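Long-range contacts in UL18 protein (Human herpesvirus 5, PDB 3D2U), which mimics a host class I MHC molecule and engages the inhibitory receptor LILRB1, thereby modulating the activity of natural killer cells: residues 6-11 and 93-98; 86-91 and 142-147. The protein carries 4 engineered substitutions. One frame throughout, in Å; residues are numbered along the deposited sequence.

In the fold
Both contacts belong to the alpha 1/alpha 2 platform of the class I MHC fold and are tied together by the chain itself, since helix 62-88 runs through the connecting loop into strand 95-104. Contact 1 joins neighbouring inner strands of the antiparallel sheet, 2-11 and 95-104, is almost wholly buried, and combines regular backbone hydrogen bonds with aromatic stacking. Contact 2, centred about 15 Å from the centre of contact 1, lies at the end of the platform, where the end of helix 62-88 meets the 3-10 turn before helix 148-156. It is partly exposed, has no hydrogen bond across it, and relies on an arginine lying over a tryptophan.

Contact 1 of 2, residues 6-11 and 93-98; sequences GYTGIF and QSVLTW
Tyr7 lays its ring on the indole of Trp98 in an offset stack, the tyrosine and five-membered ring centroids 4.0 Å apart and the planes 10° from parallel. Tyr7 CB sits over the middle of the indole, 3.3 Å from Trp98 CE2, while Trp98 NE1 lies above the tyrosine ring nearer its rim. The indole is folded back over the strand pair by its first torsion (chi1 70°), which sets CG between the backbone N and the carbonyl carbon; Gly9 N lies 4.1 Å from Trp98 CZ3, and Gly9 puts no side chain against the indole there. In the backbone, Tyr7 and Trp98 exchange both hydrogen bonds, as do Gly9 and Leu96 (Gly9 N to Leu96 O, 2.8 Å). Where the pairing ends, Ser94 OG donates to Phe11 O at 2.7 Å, beside the bond from Phe11 N to Ser94 O. On the other face, Ile10 CG1 and Val95 CG1 press together at 3.3 Å; here Thr8, Val95 and Thr97 also pack against the chain of another protein. The bound peptide touches Tyr7 and Leu96, as on the floor of a class I groove. Strands 17-25 and 110-119 flank the pair, and helix 62-88 touches Leu96 and Trp98.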
ATOM      1  N   GLY A   6       3.220 -19.386   1.880  1.00 37.73           N
ATOM      2  CA  GLY A   6       2.276 -18.759   0.979  1.00 26.44           C
ATOM      3  C   GLY A   6       2.364 -19.408  -0.388  1.00 35.76           C
ATOM      4  O   GLY A   6       3.456 -19.541  -0.943  1.00 34.04           O
ATOM      5  N   TYR A   7       1.221 -19.819  -0.931  1.00 30.98           N
ATOM      6  CA  TYR A   7       1.189 -20.449  -2.247  1.00 45.68           C
ATOM      7  C   TYR A   7       0.373 -19.628  -3.239  1.00 35.85           C
ATOM      8  O   TYR A   7      -0.806 -19.331  -3.002  1.00 33.29           O
ATOM      9  CB  TYR A   7       0.569 -21.848  -2.184  1.00 29.11           C
ATOM     10  CG  TYR A   7       1.145 -22.803  -1.160  1.00 35.26           C
ATOM     11  CD1 TYR A   7       0.951 -22.596   0.209  1.00 31.25           C
ATOM     12  CD2 TYR A   7       1.812 -23.964  -1.565  1.00 33.36           C
ATOM     13  CE1 TYR A   7       1.399 -23.525   1.150  1.00 41.23           C
ATOM     14  CE2 TYR A   7       2.264 -24.903  -0.632  1.00 36.48           C
ATOM     15  CZ  TYR A   7       2.052 -24.680   0.723  1.00 37.91           C
ATOM     16  OH  TYR A   7       2.468 -25.618   1.645  1.00 34.34           O
ATOM     17  N   THR A   8       0.998 -19.262  -4.349  1.00 26.90           N
ATOM     18  CA  THR A   8       0.307 -18.508  -5.381  1.00 36.01           C
ATOM     19  C   THR A   8       0.335 -19.331  -6.660  1.00 48.59           C
ATOM     20  O   THR A   8       1.397 -19.519  -7.272  1.00 33.44           O
ATOM     21  CB  THR A   8       0.972 -17.138  -5.653  1.00 27.10           C
ATOM     22  OG1 THR A   8       0.992 -16.359  -4.449  1.00 33.39           O
ATOM     23  CG2 THR A   8       0.198 -16.389  -6.717  1.00 35.32           C
ATOM     24  N   GLY A   9      -0.832 -19.840  -7.047  1.00 43.19           N
ATOM     25  CA  GLY A   9      -0.939 -20.635  -8.259  1.00 40.67           C
ATOM     26  C   GLY A   9      -1.724 -19.877  -9.309  1.00 28.03           C
ATOM     27  O   GLY A   9      -2.923 -19.638  -9.152  1.00 31.26           O
ATOM     28  N   ILE A  10      -1.045 -19.482 -10.380  1.00 32.41           N
ATOM     29  CA  ILE A  10      -1.690 -18.720 -11.430  1.00 38.67           C
ATOM     30  C   ILE A  10      -2.049 -19.599 -12.620  1.00 51.14           C
ATOM     31  O   ILE A  10      -1.239 -20.406 -13.085  1.00 36.88           O
ATOM     32  CB  ILE A  10      -0.785 -17.561 -11.944  1.00 42.05           C
ATOM     33  CG1 ILE A  10      -0.342 -16.666 -10.786  1.00 42.30           C
ATOM     34  CG2 ILE A  10      -1.540 -16.726 -12.971  1.00 39.73           C
ATOM     35  CD1 ILE A  10       0.726 -17.282  -9.904  1.00 61.19           C
ATOM     36  N   PHE A  11      -3.275 -19.444 -13.103  1.00 41.79           N
ATOM     37  CA  PHE A  11      -3.739 -20.180 -14.268  1.00 36.66           C
ATOM     38  C   PHE A  11      -3.795 -19.166 -15.406  1.00 36.07           C
ATOM     39  O   PHE A  11      -4.515 -18.188 -15.303  1.00 31.39           O
ATOM     40  CB  PHE A  11      -5.149 -20.754 -14.037  1.00 35.79           C
ATOM     41  CG  PHE A  11      -5.758 -21.405 -15.268  1.00 53.95           C
ATOM     42  CD1 PHE A  11      -5.685 -22.784 -15.455  1.00 49.72           C
ATOM     43  CD2 PHE A  11      -6.368 -20.632 -16.260  1.00 44.47           C
ATOM     44  CE1 PHE A  11      -6.207 -23.387 -16.609  1.00 43.79           C
ATOM     45  CE2 PHE A  11      -6.889 -21.226 -17.417  1.00 44.93           C
ATOM     46  CZ  PHE A  11      -6.809 -22.600 -17.590  1.00 38.84           C
ATOM     47  N   GLN A  93      -8.651 -12.150 -11.911  1.00 45.22           N
ATOM     48  CA  GLN A  93      -7.547 -13.025 -12.269  1.00 33.94           C
ATOM     49  C   GLN A  93      -7.822 -14.429 -11.761  1.00 42.16           C
ATOM     50  O   GLN A  93      -8.294 -14.622 -10.644  1.00 32.45           O
ATOM     51  CB  GLN A  93      -6.223 -12.505 -11.689  1.00 43.86           C
ATOM     52  CG  GLN A  93      -5.030 -13.406 -11.981  1.00 24.65           C
ATOM     53  CD  GLN A  93      -3.740 -12.902 -11.355  1.00 49.79           C
ATOM     54  OE1 GLN A  93      -3.755 -12.266 -10.297  1.00 33.57           O
ATOM     55  NE2 GLN A  93      -2.615 -13.209 -11.992  1.00 29.70           N
ATOM     56  N   SER A  94      -7.542 -15.414 -12.599  1.00 28.55           N
ATOM     57  CA  SER A  94      -7.747 -16.791 -12.208  1.00 37.59           C
ATOM     58  C   SER A  94      -6.518 -17.259 -11.424  1.00 39.83           C
ATOM     59  O   SER A  94      -5.646 -17.931 -11.980  1.00 33.47           O
ATOM     60  CB  SER A  94      -7.963 -17.655 -13.457  1.00 48.31           C
ATOM     61  OG  SER A  94      -6.985 -17.381 -14.455  1.00 39.44           O
ATOM     62  N   VAL A  95      -6.450 -16.868 -10.146  1.00 33.31           N
ATOM     63  CA  VAL A  95      -5.347 -17.230  -9.234  1.00 35.71           C
ATOM     64  C   VAL A  95      -5.861 -17.860  -7.967  1.00 35.61           C
ATOM     65  O   VAL A  95      -6.827 -17.368  -7.379  1.00 34.39           O
ATOM     66  CB  VAL A  95      -4.556 -16.025  -8.650  1.00 43.70           C
ATOM     67  CG1 VAL A  95      -3.224 -15.882  -9.308  1.00 51.87           C
ATOM     68  CG2 VAL A  95      -5.386 -14.757  -8.705  1.00 28.28           C
ATOM     69  N   LEU A  96      -5.204 -18.921  -7.519  1.00 34.46           N
ATOM     70  CA  LEU A  96      -5.580 -19.526  -6.250  1.00 33.75           C
ATOM     71  C   LEU A  96      -4.417 -19.183  -5.330  1.00 43.96           C
ATOM     72  O   LEU A  96      -3.260 -19.419  -5.669  1.00 30.99           O
ATOM     73  CB  LEU A  96      -5.734 -21.046  -6.361  1.00 39.58           C
ATOM     74  CG  LEU A  96      -6.049 -21.793  -5.055  1.00 39.64           C
ATOM     75  CD1 LEU A  96      -7.423 -21.392  -4.530  1.00 28.02           C
ATOM     76  CD2 LEU A  96      -5.990 -23.296  -5.297  1.00 22.19           C
ATOM     77  N   THR A  97      -4.726 -18.583  -4.190  1.00 32.85           N
ATOM     78  CA  THR A  97      -3.721 -18.205  -3.207  1.00 35.07           C
ATOM     79  C   THR A  97      -4.103 -18.908  -1.930  1.00 36.28           C
ATOM     80  O   THR A  97      -5.216 -18.731  -1.447  1.00 34.42           O
ATOM     81  CB  THR A  97      -3.745 -16.705  -2.903  1.00 40.00           C
ATOM     82  OG1 THR A  97      -5.090 -16.306  -2.592  1.00 26.66           O
ATOM     83  CG2 THR A  97      -3.213 -15.907  -4.080  1.00 22.96           C
ATOM     84  N   TRP A  98      -3.206 -19.720  -1.390  1.00 33.32           N
ATOM     85  CA  TRP A  98      -3.514 -20.402  -0.149  1.00 29.14           C
ATOM     86  C   TRP A  98      -2.326 -20.342   0.788  1.00 41.26           C
ATOM     87  O   TRP A  98      -1.190 -20.102   0.362  1.00 36.68           O
ATOM     88  CB  TRP A  98      -4.003 -21.842  -0.395  1.00 19.65           C
ATOM     89  CG  TRP A  98      -3.015 -22.855  -0.881  1.00 50.44           C
ATOM     90  CD1 TRP A  98      -2.432 -23.844  -0.138  1.00 30.23           C
ATOM     91  CD2 TRP A  98      -2.574 -23.056  -2.228  1.00 17.84           C
ATOM     92  NE1 TRP A  98      -1.661 -24.649  -0.938  1.00 30.32           N
ATOM     93  CE2 TRP A  98      -1.735 -24.196  -2.228  1.00 50.61           C
ATOM     94  CE3 TRP A  98      -2.806 -22.389  -3.438  1.00 28.61           C
ATOM     95  CZ2 TRP A  98      -1.132 -24.689  -3.394  1.00 20.32           C
ATOM     96  CZ3 TRP A  98      -2.199 -22.882  -4.603  1.00 34.39           C
ATOM     97  CH2 TRP A  98      -1.376 -24.018  -4.567  1.00 34.30           C
TER

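Contact 2 of 2, residues 86-91 and 142-147; sequences IALGYR and SWLKQQ. Engineered in segment 142-147: Gln147 (natural residue Asn).
Arg91 lies over one face of the Trp143 indole, and the aliphatic part of its side chain makes the close approach. Arg91 CG stands above the five-membered ring of Trp143, 3.3 Å from its centroid and 8° off the normal, a CH-pi contact. A bend at chi2 (-58°) then turns the chain so that the guanidinium lies nearly parallel to the indole, at 13°, displaced toward its CB and CE3 rim; Arg91 NE reaches Trp143 CE3 at 4.1 Å, and Trp143 CB lies over the guanidinium face. Gln146 CG meets the guanidinium at its edge, 4.1 Å from Arg91 NH2, the two side chains crossing at nearly a right angle. Leu144 CD2 packs against the opposite face of the indole, which is thus held between an arginine and a leucine. The far corner of the ring points into the turn that ends helix 62-88: Trp143 CH2 is 3.5 Å from Gly89 O, which lies near the ring plane, and the same distance from Leu88 O, which approaches obliquely. Leu88 and the engineered Gln147 run antiparallel alongside one another, with Leu88 CD2 3.7 Å from Gln147 CB. Leu88 also packs on Trp119 and on Tyr150 and Ile151 of helix 148-156. Asp120 OD2 takes a hydrogen bond from Arg91 N and a weak one from Trp143 NE1, linking the two segments indirectly. With no direct hydrogen bond between the segments, contact 2 depends on van der Waals and CH-pi packing, to which the arginine's positive charge near the indole may add some electrostatic attraction.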
ATOM      1  N   ILE A  86     -12.696 -23.772 -14.572  1.00 37.77           N
ATOM      2  CA  ILE A  86     -13.846 -24.342 -15.260  1.00 37.01           C
ATOM      3  C   ILE A  86     -15.134 -24.099 -14.482  1.00 35.63           C
ATOM      4  O   ILE A  86     -16.119 -23.628 -15.029  1.00 39.65           O
ATOM      5  CB  ILE A  86     -13.665 -25.878 -15.484  1.00 42.80           C
ATOM      6  CG1 ILE A  86     -12.592 -26.127 -16.556  1.00 28.05           C
ATOM      7  CG2 ILE A  86     -14.993 -26.515 -15.899  1.00 36.77           C
ATOM      8  CD1 ILE A  86     -12.235 -27.588 -16.743  1.00 31.56           C
ATOM      9  N   ALA A  87     -15.120 -24.410 -13.196  1.00 24.26           N
ATOM     10  CA  ALA A  87     -16.304 -24.252 -12.364  1.00 39.49           C
ATOM     11  C   ALA A  87     -16.638 -22.816 -11.965  1.00 34.73           C
ATOM     12  O   ALA A  87     -17.805 -22.413 -12.002  1.00 33.81           O
ATOM     13  CB  ALA A  87     -16.162 -25.103 -11.109  1.00 34.29           C
ATOM     14  N   LEU A  88     -15.627 -22.037 -11.592  1.00 35.69           N
ATOM     15  CA  LEU A  88     -15.874 -20.672 -11.136  1.00 37.30           C
ATOM     16  C   LEU A  88     -15.610 -19.540 -12.120  1.00 35.49           C
ATOM     17  O   LEU A  88     -16.248 -18.490 -12.029  1.00 36.63           O
ATOM     18  CB  LEU A  88     -15.057 -20.385  -9.871  1.00 36.69           C
ATOM     19  CG  LEU A  88     -15.062 -21.329  -8.669  1.00 38.45           C
ATOM     20  CD1 LEU A  88     -14.221 -20.704  -7.555  1.00 28.67           C
ATOM     21  CD2 LEU A  88     -16.469 -21.579  -8.180  1.00 34.03           C
ATOM     22  N   GLY A  89     -14.681 -19.735 -13.053  1.00 34.46           N
ATOM     23  CA  GLY A  89     -14.346 -18.656 -13.968  1.00 39.41           C
ATOM     24  C   GLY A  89     -13.702 -17.604 -13.080  1.00 37.20           C
ATOM     25  O   GLY A  89     -13.418 -17.898 -11.944  1.00 28.32           O
ATOM     26  N   TYR A  90     -13.462 -16.393 -13.552  1.00 39.40           N
ATOM     27  CA  TYR A  90     -12.859 -15.396 -12.675  1.00 39.32           C
ATOM     28  C   TYR A  90     -13.334 -14.020 -13.083  1.00 33.08           C
ATOM     29  O   TYR A  90     -13.851 -13.846 -14.175  1.00 35.54           O
ATOM     30  CB  TYR A  90     -11.326 -15.468 -12.749  1.00 32.25           C
ATOM     31  CG  TYR A  90     -10.766 -15.032 -14.078  1.00 45.14           C
ATOM     32  CD1 TYR A  90     -10.282 -13.733 -14.266  1.00 37.26           C
ATOM     33  CD2 TYR A  90     -10.754 -15.906 -15.167  1.00 36.88           C
ATOM     34  CE1 TYR A  90      -9.802 -13.322 -15.503  1.00 38.57           C
ATOM     35  CE2 TYR A  90     -10.281 -15.500 -16.402  1.00 42.43           C
ATOM     36  CZ  TYR A  90      -9.806 -14.210 -16.565  1.00 34.90           C
ATOM     37  OH  TYR A  90      -9.335 -13.815 -17.793  1.00 44.08           O
ATOM     38  N   ARG A  91     -13.155 -13.050 -12.195  1.00 36.34           N
ATOM     39  CA  ARG A  91     -13.555 -11.683 -12.471  1.00 33.81           C
ATOM     40  C   ARG A  91     -12.335 -10.788 -12.721  1.00 41.95           C
ATOM     41  O   ARG A  91     -12.349  -9.935 -13.609  1.00 31.93           O
ATOM     42  CB  ARG A  91     -14.409 -11.149 -11.312  1.00 38.97           C
ATOM     43  CG  ARG A  91     -15.702 -11.946 -11.068  1.00 46.38           C
ATOM     44  CD  ARG A  91     -16.587 -11.966 -12.319  1.00 44.62           C
ATOM     45  NE  ARG A  91     -17.736 -12.871 -12.224  1.00 38.74           N
ATOM     46  CZ  ARG A  91     -18.921 -12.546 -11.721  1.00 41.49           C
ATOM     47  NH1 ARG A  91     -19.132 -11.324 -11.256  1.00 42.75           N
ATOM     48  NH2 ARG A  91     -19.903 -13.440 -11.700  1.00 41.06           N
ATOM     49  N   SER A 142     -19.120 -11.354  -1.453  1.00 43.52           N
ATOM     50  CA  SER A 142     -18.325 -11.962  -2.519  1.00 38.34           C
ATOM     51  C   SER A 142     -19.043 -12.399  -3.791  1.00 34.80           C
ATOM     52  O   SER A 142     -20.128 -12.982  -3.740  1.00 38.29           O
ATOM     53  CB  SER A 142     -17.576 -13.168  -1.947  1.00 48.30           C
ATOM     54  OG  SER A 142     -16.766 -13.776  -2.932  1.00 43.46           O
ATOM     55  N   TRP A 143     -18.414 -12.151  -4.940  1.00 49.58           N
ATOM     56  CA  TRP A 143     -19.015 -12.574  -6.198  1.00 37.49           C
ATOM     57  C   TRP A 143     -19.112 -14.094  -6.225  1.00 49.32           C
ATOM     58  O   TRP A 143     -19.785 -14.660  -7.088  1.00 32.07           O
ATOM     59  CB  TRP A 143     -18.225 -12.076  -7.428  1.00 27.75           C
ATOM     60  CG  TRP A 143     -16.850 -12.701  -7.711  1.00 46.69           C
ATOM     61  CD1 TRP A 143     -15.637 -12.087  -7.552  1.00 34.30           C
ATOM     62  CD2 TRP A 143     -16.569 -13.976  -8.327  1.00 30.86           C
ATOM     63  NE1 TRP A 143     -14.636 -12.882  -8.033  1.00 35.70           N
ATOM     64  CE2 TRP A 143     -15.171 -14.045  -8.517  1.00 36.10           C
ATOM     65  CE3 TRP A 143     -17.359 -15.059  -8.738  1.00 36.93           C
ATOM     66  CZ2 TRP A 143     -14.538 -15.156  -9.108  1.00 36.13           C
ATOM     67  CZ3 TRP A 143     -16.733 -16.166  -9.324  1.00 49.52           C
ATOM     68  CH2 TRP A 143     -15.333 -16.203  -9.504  1.00 41.09           C
ATOM     69  N   LEU A 144     -18.447 -14.751  -5.273  1.00 41.10           N
ATOM     70  CA  LEU A 144     -18.474 -16.213  -5.197  1.00 42.22           C
ATOM     71  C   LEU A 144     -19.869 -16.779  -4.902  1.00 45.54           C
ATOM     72  O   LEU A 144     -20.070 -17.992  -4.963  1.00 38.32           O
ATOM     73  CB  LEU A 144     -17.480 -16.729  -4.140  1.00 31.08           C
ATOM     74  CG  LEU A 144     -15.962 -16.521  -4.318  1.00 52.91           C
ATOM     75  CD1 LEU A 144     -15.237 -17.375  -3.284  1.00 46.81           C
ATOM     76  CD2 LEU A 144     -15.501 -16.914  -5.725  1.00 38.89           C
ATOM     77  N   LYS A 145     -20.831 -15.918  -4.571  1.00 36.99           N
ATOM     78  CA  LYS A 145     -22.178 -16.412  -4.301  1.00 36.08           C
ATOM     79  C   LYS A 145     -22.751 -16.987  -5.604  1.00 30.48           C
ATOM     80  O   LYS A 145     -23.612 -17.863  -5.583  1.00 43.76           O
ATOM     81  CB  LYS A 145     -23.080 -15.300  -3.729  1.00 40.19           C
ATOM     82  CG  LYS A 145     -23.159 -14.012  -4.541  1.00 47.95           C
ATOM     83  CD  LYS A 145     -24.129 -13.017  -3.893  1.00 46.77           C
ATOM     84  CE  LYS A 145     -23.593 -11.587  -3.932  1.00 52.93           C
ATOM     85  NZ  LYS A 145     -22.421 -11.394  -3.016  1.00 44.81           N
ATOM     86  N   GLN A 146     -22.221 -16.523  -6.733  1.00 48.61           N
ATOM     87  CA  GLN A 146     -22.639 -16.995  -8.054  1.00 39.11           C
ATOM     88  C   GLN A 146     -22.481 -18.516  -8.155  1.00 40.91           C
ATOM     89  O   GLN A 146     -23.148 -19.167  -8.955  1.00 43.77           O
ATOM     90  CB  GLN A 146     -21.802 -16.307  -9.148  1.00 43.52           C
ATOM     91  CG  GLN A 146     -22.205 -16.630 -10.590  1.00 38.96           C
ATOM     92  CD  GLN A 146     -23.642 -16.239 -10.914  1.00 50.40           C
ATOM     93  OE1 GLN A 146     -24.220 -15.374 -10.271  1.00 35.98           O
ATOM     94  NE2 GLN A 146     -24.217 -16.879 -11.921  1.00 41.61           N
ATOM     95  N   GLN A 147     -21.593 -19.081  -7.346  1.00 30.32           N
ATOM     96  CA  GLN A 147     -21.382 -20.527  -7.360  1.00 36.63           C
ATOM     97  C   GLN A 147     -21.391 -21.088  -5.936  1.00 50.08           C
ATOM     98  O   GLN A 147     -20.563 -21.936  -5.587  1.00 42.71           O
ATOM     99  CB  GLN A 147     -20.052 -20.866  -8.036  1.00 32.60           C
ATOM    100  CG  GLN A 147     -19.954 -20.444  -9.503  1.00 32.58           C
ATOM    101  CD  GLN A 147     -20.985 -21.128 -10.384  1.00 30.08           C
ATOM    102  OE1 GLN A 147     -21.478 -22.210 -10.057  1.00 43.12           O
ATOM    103  NE2 GLN A 147     -21.293 -20.514 -11.525  1.00 29.74           N
TER